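Local coordinates for protein endolysin (Escherichia coli O157 typing phage 15, PDB 7M5I) that probably hydrolyses host cell-wall peptidoglycan as a family 24 lysozyme, releasing new phage particles by lysis of the bacterium, at residues Y39-I42 / P48-M51; K12-I17 / Q59-L64; V72-K77 / I98-M103. All blocks are in the same frame, centred on the assembly; numbering follows the deposited sequence.

The three contacts differ in depth. Contact 1 (39-42 with 48-51) is farthest from the centre of the chain and partly buried. It joins two loop segments by a backbone hydrogen bond and a small apolar patch. Contact 2 (12-17 with 59-64) is also partly buried, but purely helical: leucine and isoleucine branches meet beside a salt bridge. Contact 3 (72-77 with 98-103) is buried, and the side chains that touch are all nonpolar. Contacts 2 and 3 share helix 57-78, with centres about 17 Å apart. Contact 1 lies within the chain loop closed by contact 2 and touches it, as Tyr39 CD2 lies 3.6 Å from Ala60 O.

Contact 1: residues Y39-I42 / P48-M51; sequences YGTI and PVKM
Val49 and Ile42 meet just outside the short antiparallel hairpin of strands 43-44 and 47-48. The hairpin belongs to a lysozyme-like fold of glycosyl hydrolase family 24. One backbone bond joins the segments: Val49 N donates to Ile42 O at 3.2 Å. It is nearly straight at hydrogen (167°), yet the donor stands above the carbonyl plane, 55° out of it. Val49 points its CB at segment 39-42, while Ile42 turns its own away from 48-51. Ile42 thus meets its partner through backbone atoms, and its side chain packs on Ile34 and Thr36. That side chain also lies about 5 Å from the side chain of Asp30, a predicted catalytic residue. Val49 touches with CG2, the branch held beside its own backbone N (chi1 168° puts CG1 on the far side from that N). This methyl lies against the backbone, 3.5 Å from both Thr41 O and Ile42 C. It also faces the Thr41 methyl, with 4.2 Å from Val49 CG2 to Thr41 CG2. Thr41 is buried and splits its roles: CG2 serves this apolar patch, and OG1 is hydrogen-bonded to Asp67 OD2 on helix 57-78. On segment 48-51 itself, the Lys50 chain curls back so that NZ bonds to Pro48 O at 2.9 Å, nearly end-on to the carbonyl.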
# COMPACT_ATOMS: atom_id res chain seq x y z
N TYR A 39 -10.00 -4.99 -5.66
CA TYR A 39 -8.55 -4.88 -5.41
C TYR A 39 -8.26 -4.92 -3.92
O TYR A 39 -7.75 -3.91 -3.35
CB TYR A 39 -7.99 -3.61 -6.04
CG TYR A 39 -8.22 -3.48 -7.53
CD1 TYR A 39 -7.42 -4.19 -8.44
CD2 TYR A 39 -9.16 -2.62 -8.05
CE1 TYR A 39 -7.56 -4.02 -9.81
CE2 TYR A 39 -9.37 -2.49 -9.42
CZ TYR A 39 -8.54 -3.18 -10.32
OH TYR A 39 -8.67 -3.08 -11.68
N GLY A 40 -8.63 -6.03 -3.27
CA GLY A 40 -8.32 -6.24 -1.85
C GLY A 40 -9.22 -5.45 -0.89
O GLY A 40 -8.88 -5.26 0.29
N THR A 41 -10.37 -5.05 -1.36
CA THR A 41 -11.34 -4.29 -0.59
C THR A 41 -12.04 -5.22 0.42
O THR A 41 -12.55 -6.27 0.02
CB THR A 41 -12.38 -3.64 -1.50
OG1 THR A 41 -11.68 -2.72 -2.33
CG2 THR A 41 -13.48 -2.89 -0.74
N ILE A 42 -12.13 -4.79 1.69
CA ILE A 42 -12.92 -5.54 2.72
C ILE A 42 -14.04 -4.67 3.32
O ILE A 42 -14.84 -5.24 4.08
CB ILE A 42 -12.01 -6.12 3.82
CG1 ILE A 42 -11.39 -5.03 4.70
CG2 ILE A 42 -11.00 -7.07 3.18
CD1 ILE A 42 -10.61 -5.60 5.90
N PRO A 48 -19.21 -4.00 5.64
CA PRO A 48 -18.33 -5.10 5.22
C PRO A 48 -18.72 -5.57 3.83
O PRO A 48 -19.87 -5.51 3.44
CB PRO A 48 -18.57 -6.20 6.30
CG PRO A 48 -19.23 -5.50 7.43
CD PRO A 48 -19.98 -4.32 6.84
N VAL A 49 -17.74 -6.14 3.16
CA VAL A 49 -17.95 -6.97 1.95
C VAL A 49 -18.70 -8.24 2.40
O VAL A 49 -18.40 -8.72 3.47
CB VAL A 49 -16.60 -7.28 1.26
CG1 VAL A 49 -16.76 -8.37 0.20
CG2 VAL A 49 -15.99 -5.99 0.72
N LYS A 50 -19.62 -8.72 1.58
CA LYS A 50 -20.43 -9.93 1.84
C LYS A 50 -20.17 -10.99 0.76
O LYS A 50 -20.13 -10.65 -0.46
CB LYS A 50 -21.92 -9.62 1.81
CG LYS A 50 -22.43 -8.67 2.90
CD LYS A 50 -22.51 -7.24 2.40
CE LYS A 50 -23.10 -6.28 3.41
NZ LYS A 50 -22.69 -4.88 3.12
N MET A 51 -20.13 -12.25 1.18
CA MET A 51 -20.05 -13.37 0.25
C MET A 51 -21.28 -13.34 -0.66
O MET A 51 -22.39 -12.88 -0.26
CB MET A 51 -19.92 -14.67 1.06
CG MET A 51 -18.63 -14.74 1.86
SD MET A 51 -17.10 -14.64 0.91
CE MET A 51 -17.21 -16.10 -0.13

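Contact 2: residues K12-I17 / Q59-L64; sequences KGLDAI and QAEQYL
Glu61 is the first residue of 59-64 to touch helix 12-17. Its CB does not point at that helix, but the chain runs out toward it. CG and CD are extended by chi1 and chi2, both near 180°. The contact is made by the aliphatic part: Glu61 CG lies 4.3 Å from Leu14 CD2. The carboxylate has its own partner, since OE2 forms a salt bridge with Lys18 NZ, one turn beyond Leu14 on helix 11-21. Asp15 OD1 stands 6.3 Å from Glu61 OE2, a like charge. Lys18, and the Arg11 that pairs with Asp15, probably offset any repulsion.

One turn later, Leu64 carries most of the contact. Its CB points at the first helix, and each methyl meets a different residue there. CD2 lies 3.7 Å from Leu14 CD1. The two leucine side chains run in opposite directions past one another, and Leu14 CD1 also approaches Leu64 CG at 4.1 Å. The other methyl, Leu64 CD1, reaches Ile17 CG2 at 4.1 Å. In Ile17 it is this CG2 branch that faces Leu64. Leu14 and Ile17 are three residues apart, so they line one side of their helix and receive Leu64 together.

The segment axes come no closer than 11.8 Å and are steeply inclined, 105° between their N-to-C directions. The touching surface is therefore small. Helix 57-78 probably corresponds to the long helix that links the two lobes in T4-type lysozymes. Helix 11-21 ends at Glu21, a predicted catalytic residue. Tyr96 of helix 85-98 packs on both Ile17 and Leu64, and the 39-42 loop after strand 35-38 rests on helix 57-78 through Tyr39.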
# COMPACT_ATOMS: atom_id res chain seq x y z
N LYS A 12 -0.02 5.92 -12.34
CA LYS A 12 0.96 4.80 -12.26
C LYS A 12 0.99 4.22 -10.84
O LYS A 12 1.13 2.97 -10.66
CB LYS A 12 2.33 5.29 -12.71
CG LYS A 12 2.49 5.51 -14.20
CD LYS A 12 3.89 6.01 -14.53
CE LYS A 12 4.10 6.05 -16.03
NZ LYS A 12 5.15 7.01 -16.48
N GLY A 13 0.85 5.06 -9.82
CA GLY A 13 0.84 4.59 -8.42
C GLY A 13 -0.40 3.76 -8.14
O GLY A 13 -0.28 2.73 -7.48
N LEU A 14 -1.55 4.19 -8.67
CA LEU A 14 -2.81 3.42 -8.46
C LEU A 14 -2.66 2.07 -9.21
O LEU A 14 -3.04 1.07 -8.62
CB LEU A 14 -4.02 4.20 -8.95
CG LEU A 14 -5.37 3.54 -8.65
CD1 LEU A 14 -5.69 3.58 -7.19
CD2 LEU A 14 -6.44 4.22 -9.45
N ASP A 15 -2.13 2.09 -10.41
CA ASP A 15 -1.88 0.87 -11.24
C ASP A 15 -1.00 -0.09 -10.44
O ASP A 15 -1.26 -1.28 -10.45
CB ASP A 15 -1.20 1.24 -12.58
CG ASP A 15 -1.99 1.98 -13.66
OD1 ASP A 15 -3.24 2.05 -13.60
OD2 ASP A 15 -1.30 2.51 -14.56
N ALA A 16 0.03 0.39 -9.73
CA ALA A 16 0.93 -0.45 -8.93
C ALA A 16 0.17 -1.09 -7.77
O ALA A 16 0.30 -2.32 -7.52
CB ALA A 16 2.16 0.31 -8.47
N ILE A 17 -0.66 -0.33 -7.06
CA ILE A 17 -1.43 -0.90 -5.91
C ILE A 17 -2.39 -1.95 -6.47
O ILE A 17 -2.51 -3.03 -5.84
CB ILE A 17 -2.13 0.22 -5.12
CG1 ILE A 17 -1.03 1.09 -4.49
CG2 ILE A 17 -3.05 -0.40 -4.08
CD1 ILE A 17 -1.53 2.27 -3.68
N GLN A 59 -16.51 -0.46 -10.43
CA GLN A 59 -16.84 -0.44 -8.99
C GLN A 59 -15.55 -0.75 -8.23
O GLN A 59 -15.25 -0.05 -7.22
CB GLN A 59 -17.92 -1.44 -8.64
CG GLN A 59 -19.27 -0.91 -9.07
CD GLN A 59 -20.38 -1.89 -8.94
OE1 GLN A 59 -20.28 -3.06 -9.25
NE2 GLN A 59 -21.51 -1.39 -8.48
N ALA A 60 -14.79 -1.79 -8.63
CA ALA A 60 -13.55 -2.16 -7.93
C ALA A 60 -12.60 -0.97 -7.86
O ALA A 60 -12.00 -0.73 -6.82
CB ALA A 60 -12.88 -3.35 -8.60
N GLU A 61 -12.45 -0.23 -8.95
CA GLU A 61 -11.55 0.95 -8.91
C GLU A 61 -12.10 2.02 -7.95
O GLU A 61 -11.26 2.58 -7.15
CB GLU A 61 -11.38 1.56 -10.31
CG GLU A 61 -10.36 2.67 -10.32
CD GLU A 61 -10.23 3.25 -11.72
OE1 GLU A 61 -11.09 4.01 -12.10
OE2 GLU A 61 -9.33 2.86 -12.42
N GLN A 62 -13.41 2.25 -8.01
CA GLN A 62 -14.08 3.24 -7.11
C GLN A 62 -13.77 2.89 -5.65
O GLN A 62 -13.42 3.81 -4.84
CB GLN A 62 -15.57 3.33 -7.47
CG GLN A 62 -16.45 4.03 -6.44
CD GLN A 62 -17.94 3.86 -6.73
OE1 GLN A 62 -18.36 3.62 -7.88
NE2 GLN A 62 -18.79 4.01 -5.69
N TYR A 63 -13.91 1.61 -5.27
CA TYR A 63 -13.74 1.19 -3.87
C TYR A 63 -12.28 1.34 -3.48
O TYR A 63 -12.00 1.70 -2.33
CB TYR A 63 -14.25 -0.24 -3.67
CG TYR A 63 -15.69 -0.44 -4.03
CD1 TYR A 63 -16.61 0.58 -3.93
CD2 TYR A 63 -16.12 -1.67 -4.47
CE1 TYR A 63 -17.93 0.41 -4.33
CE2 TYR A 63 -17.44 -1.87 -4.85
CZ TYR A 63 -18.34 -0.84 -4.74
OH TYR A 63 -19.66 -1.02 -5.08
N LEU A 64 -11.36 1.05 -4.38
CA LEU A 64 -9.90 1.12 -4.08
C LEU A 64 -9.55 2.62 -3.87
O LEU A 64 -8.84 2.94 -2.86
CB LEU A 64 -9.05 0.52 -5.19
CG LEU A 64 -7.54 0.66 -4.99
CD1 LEU A 64 -7.09 -0.15 -3.78
CD2 LEU A 64 -6.80 0.23 -6.25

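Contact 3: residues V72-K77 / I98-M103; sequences VAAVNK and IGITAM
Ala74 and Ile100 bring the two backbones closest, with CA atoms 6.5 Å apart, where helix 57-78 meets the short helix 100-104. This is helix packing in the largely helical lobe of the lysozyme-like fold. Gly99 sits at the turn between helices 85-98 and 100-104. With a positive phi of 93°, it is the first residue after helix 85-98 to leave helical geometry, and it occupies the N-cap position of the second. Met103 N then bonds to Gly99 O in the first turn of the new helix.

Ala74 offers its methyl directly to the other segment. Ile100 receives it along the side of its chain. Ala74 CB lies 3.8 Å from both Ile100 CG1 and Ile100 CG2, and CD1 is nearly as close. The methyl is thus set against the branched flank of the isoleucine and not against a single tip. Ile100 also packs on Lys70 and Phe71 of helix 57-78.

Met103 gives the larger share from its segment. CG leaves on the side away from the backbone N, and the chain then bends at both chi2 (-83°) and chi3 (-68°). The bends carry the terminal methyl across to helix 57-78, where it sits over the Ala74-Val75 peptide. Val75 CG2 is 4.2 Å from Met103 CE, and the two chains lie at a slant to each other. Thr95 of helix 85-98 touches both Val75 and Met103, and Phe108 and Ile109 of helix 107-113 also pack on Met103. The tightest approach between the two segments is that of Met103 CE to Ala74 O, at 3.6 Å.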
# COMPACT_ATOMS: atom_id res chain seq x y z
N VAL A 72 -3.10 8.10 1.64
CA VAL A 72 -2.57 9.31 0.95
C VAL A 72 -2.48 10.46 1.98
O VAL A 72 -1.39 11.12 2.07
CB VAL A 72 -3.47 9.67 -0.25
CG1 VAL A 72 -3.08 10.99 -0.86
CG2 VAL A 72 -3.46 8.55 -1.31
N ALA A 73 -3.55 10.69 2.74
CA ALA A 73 -3.59 11.79 3.73
C ALA A 73 -2.45 11.58 4.74
O ALA A 73 -1.72 12.54 5.06
CB ALA A 73 -4.94 11.90 4.41
N ALA A 74 -2.31 10.37 5.25
CA ALA A 74 -1.33 10.06 6.31
C ALA A 74 0.09 10.25 5.76
O ALA A 74 0.98 10.71 6.53
CB ALA A 74 -1.54 8.65 6.84
N VAL A 75 0.35 9.82 4.55
CA VAL A 75 1.74 9.97 4.00
C VAL A 75 2.03 11.48 3.84
O VAL A 75 3.14 11.92 4.20
CB VAL A 75 1.95 9.14 2.73
CG1 VAL A 75 3.30 9.41 2.09
CG2 VAL A 75 1.83 7.66 3.07
N ASN A 76 1.08 12.25 3.31
CA ASN A 76 1.19 13.73 3.20
C ASN A 76 1.62 14.29 4.55
O ASN A 76 2.54 15.12 4.60
CB ASN A 76 -0.10 14.35 2.66
CG ASN A 76 -0.13 14.38 1.14
OD1 ASN A 76 0.86 14.75 0.51
ND2 ASN A 76 -1.25 14.03 0.52
N LYS A 77 0.96 13.89 5.64
CA LYS A 77 1.22 14.46 6.98
C LYS A 77 2.57 13.98 7.53
O LYS A 77 3.22 14.78 8.20
CB LYS A 77 0.05 14.12 7.91
CG LYS A 77 -1.22 14.90 7.62
CD LYS A 77 -2.50 14.07 7.78
CE LYS A 77 -3.80 14.84 7.57
NZ LYS A 77 -4.00 15.82 8.68
N ILE A 98 1.12 -1.83 5.27
CA ILE A 98 1.60 -2.00 6.67
C ILE A 98 0.71 -1.22 7.66
O ILE A 98 0.74 -1.56 8.85
CB ILE A 98 3.08 -1.68 6.85
CG1 ILE A 98 3.36 -0.17 6.73
CG2 ILE A 98 3.92 -2.52 5.91
CD1 ILE A 98 4.75 0.20 7.04
N GLY A 99 -0.05 -0.25 7.18
CA GLY A 99 -0.93 0.62 7.96
C GLY A 99 -0.24 1.92 8.38
O GLY A 99 1.01 2.00 8.39
N ILE A 100 -1.06 2.83 8.86
CA ILE A 100 -0.68 4.23 9.15
C ILE A 100 0.30 4.26 10.32
O ILE A 100 1.36 4.88 10.19
CB ILE A 100 -1.94 5.09 9.35
CG1 ILE A 100 -2.72 5.23 8.04
CG2 ILE A 100 -1.54 6.45 9.92
CD1 ILE A 100 -4.01 5.98 8.16
N THR A 101 -0.05 3.67 11.47
CA THR A 101 0.81 3.70 12.67
C THR A 101 2.20 3.14 12.37
O THR A 101 3.20 3.77 12.82
CB THR A 101 0.19 3.01 13.89
OG1 THR A 101 -0.92 3.83 14.23
CG2 THR A 101 1.16 2.93 15.04
N ALA A 102 2.28 2.05 11.60
CA ALA A 102 3.58 1.38 11.34
C ALA A 102 4.44 2.35 10.52
O ALA A 102 5.64 2.45 10.78
CB ALA A 102 3.33 0.11 10.58
N MET A 103 3.84 2.97 9.50
CA MET A 103 4.56 3.95 8.64
C MET A 103 5.02 5.12 9.51
O MET A 103 6.19 5.53 9.39
CB MET A 103 3.67 4.43 7.50
CG MET A 103 4.28 5.55 6.66
SD MET A 103 4.09 7.21 7.36
CE MET A 103 2.34 7.46 7.19